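Local structure of Mll7089 protein (2OZ8) at residues A200-S203 against K204-L207. The protein is of unknown function but, as a putative member of the mandelate racemase family, probably binds magnesium and may act as a hydro-lyase. Numbering follows the deposited sequence.
Sequences AWTS and KEAL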
ATOM      1  N   ALA A 200      -7.871  -1.310  28.536  1.00 36.31           N
ATOM      2  CA  ALA A 200      -8.681  -2.434  28.982  1.00 34.74           C
ATOM      3  C   ALA A 200      -9.422  -3.116  27.848  1.00 34.54           C
ATOM      4  O   ALA A 200      -9.824  -4.273  27.971  1.00 35.33           O
ATOM      5  CB  ALA A 200      -9.684  -1.995  30.083  1.00 33.94           C
ATOM      6  N   TRP A 201      -9.629  -2.423  26.743  1.00 34.17           N
ATOM      7  CA  TRP A 201     -10.510  -2.972  25.685  1.00 34.06           C
ATOM      8  C   TRP A 201      -9.719  -3.479  24.479  1.00 33.64           C
ATOM      9  O   TRP A 201      -8.594  -3.080  24.276  1.00 34.00           O
ATOM     10  CB  TRP A 201     -11.534  -1.937  25.272  1.00 33.25           C
ATOM     11  CG  TRP A 201     -12.421  -1.481  26.384  1.00 32.87           C
ATOM     12  CD1 TRP A 201     -12.744  -2.171  27.506  1.00 33.25           C
ATOM     13  CD2 TRP A 201     -13.169  -0.256  26.435  1.00 31.75           C
ATOM     14  NE1 TRP A 201     -13.643  -1.454  28.274  1.00 34.15           N
ATOM     15  CE2 TRP A 201     -13.908  -0.265  27.653  1.00 31.65           C
ATOM     16  CE3 TRP A 201     -13.299   0.832  25.571  1.00 30.21           C
ATOM     17  CZ2 TRP A 201     -14.779   0.776  28.033  1.00 31.65           C
ATOM     18  CZ3 TRP A 201     -14.176   1.890  25.952  1.00 35.21           C
ATOM     19  CH2 TRP A 201     -14.907   1.843  27.182  1.00 32.02           C
ATOM     20  N   THR A 202     -10.277  -4.434  23.749  1.00 33.10           N
ATOM     21  CA  THR A 202      -9.831  -4.738  22.396  1.00 32.18           C
ATOM     22  C   THR A 202     -10.621  -3.843  21.380  1.00 31.82           C
ATOM     23  O   THR A 202     -11.679  -3.241  21.705  1.00 31.06           O
ATOM     24  CB  THR A 202     -10.055  -6.255  22.108  1.00 33.51           C
ATOM     25  OG1 THR A 202     -11.388  -6.617  22.462  1.00 34.35           O
ATOM     26  CG2 THR A 202      -9.072  -7.157  22.907  1.00 29.76           C
ATOM     27  N   SER A 203     -10.142  -3.738  20.153  1.00 31.74           N
ATOM     28  CA  SER A 203     -10.721  -2.729  19.230  1.00 31.93           C
ATOM     29  C   SER A 203     -12.221  -2.789  18.995  1.00 32.08           C
ATOM     30  O   SER A 203     -12.887  -1.739  19.143  1.00 32.53           O
ATOM     31  CB  SER A 203      -9.987  -2.640  17.891  1.00 32.71           C
ATOM     32  OG  SER A 203     -10.078  -3.869  17.212  1.00 32.97           O
ATOM     33  N   LYS A 204     -12.782  -3.962  18.671  1.00 30.88           N
ATOM     34  CA  LYS A 204     -14.233  -3.985  18.403  1.00 30.64           C
ATOM     35  C   LYS A 204     -15.062  -3.856  19.648  1.00 30.87           C
ATOM     36  O   LYS A 204     -16.131  -3.240  19.627  1.00 32.77           O
ATOM     37  CB  LYS A 204     -14.667  -5.169  17.483  1.00 31.76           C
ATOM     38  CG  LYS A 204     -16.129  -5.181  17.031  1.00 30.24           C
ATOM     39  CD  LYS A 204     -16.582  -3.892  16.372  1.00 28.51           C
ATOM     40  CE  LYS A 204     -15.935  -3.685  14.966  1.00 30.93           C
ATOM     41  NZ  LYS A 204     -16.409  -4.609  13.898  1.00 29.61           N
ATOM     42  N   GLU A 205     -14.565  -4.400  20.755  1.00 31.78           N
ATOM     43  CA  GLU A 205     -15.119  -4.158  22.099  1.00 31.44           C
ATOM     44  C   GLU A 205     -15.130  -2.674  22.473  1.00 31.52           C
ATOM     45  O   GLU A 205     -16.169  -2.174  22.896  1.00 32.33           O
ATOM     46  CB  GLU A 205     -14.317  -4.912  23.144  1.00 31.79           C
ATOM     47  CG  GLU A 205     -14.877  -4.730  24.552  1.00 31.14           C
ATOM     48  CD  GLU A 205     -13.904  -5.194  25.639  1.00 33.62           C
ATOM     49  OE1 GLU A 205     -12.734  -5.562  25.365  1.00 33.09           O
ATOM     50  OE2 GLU A 205     -14.328  -5.201  26.799  1.00 36.63           O
ATOM     51  N   ALA A 206     -14.020  -1.951  22.276  1.00 31.29           N
ATOM     52  CA  ALA A 206     -14.035  -0.454  22.468  1.00 31.37           C
ATOM     53  C   ALA A 206     -15.166   0.187  21.686  1.00 32.14           C
ATOM     54  O   ALA A 206     -15.975   0.926  22.237  1.00 32.54           O
ATOM     55  CB  ALA A 206     -12.741   0.174  22.079  1.00 29.34           C
ATOM     56  N   LEU A 207     -15.249  -0.150  20.402  1.00 32.74           N
ATOM     57  CA  LEU A 207     -16.252   0.437  19.537  1.00 33.84           C
ATOM     58  C   LEU A 207     -17.719   0.112  19.928  1.00 33.83           C
ATOM     59  O   LEU A 207     -18.566   0.988  19.877  1.00 34.40           O
ATOM     60  CB  LEU A 207     -15.948   0.078  18.081  1.00 33.71           C
ATOM     61  CG  LEU A 207     -16.775   0.638  16.936  1.00 34.96           C
ATOM     62  CD1 LEU A 207     -17.358   2.035  17.131  1.00 33.78           C
ATOM     63  CD2 LEU A 207     -15.877   0.607  15.757  1.00 38.01           C
TER
HETATM   64  O   HOH W   1     -10.523  -6.749  26.819  1.00 40.75           O
HETATM   65  O   HOH W   2     -13.059  -7.067  20.540  1.00 33.50           O
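E205 reaches back from the first turn of its helix to the N-cap residue T202, whose backbone N-H it accepts on OE1: T202 N lies 3.1 Å from E205 OE1 with an N-H...O angle of 162°. The donor arrives on the anti side of the carboxylate, 32° out of its plane. This is the side-chain-to-backbone half of a capping box; T202's own hydroxyl makes no capping bond. Water takes that role instead, accepting from E205 N and pairing at 2.6 Å with T202 OG1. A second water donates to E205 OE1 and to A200 O, 2.8 Å from the latter. E205's CG stands anti to its backbone N, the chain extended beyond it, which lays the carboxylate beside the indole, E205 OE2 3.5 Å from W201 CD1; that same oxygen forms a salt bridge with K209. Replacing E205 with an alanine would probably leave T202 N without its acceptor and K209 without this charge partner. Helical bonds start at once: A206 N donates to T202 O at 2.7 Å, nearly straight at 174°, and L207 N to S203 O at 3.1 Å. The indole of W201 leans on A206, W201 CE3 lying 3.6 Å from A206 CB. K204 NZ is satisfied by the second subunit, through a salt bridge to its D268 and the carbonyls of its V242 and R239. The turn thus opens helix 203-215, which follows barrel strand 192-196 in the enolase-type C-terminal domain; L207 packs on neighbouring helix 232-241, while the W201 backbone is hydrogen-bonded to that of P226, just beyond strand 222-224.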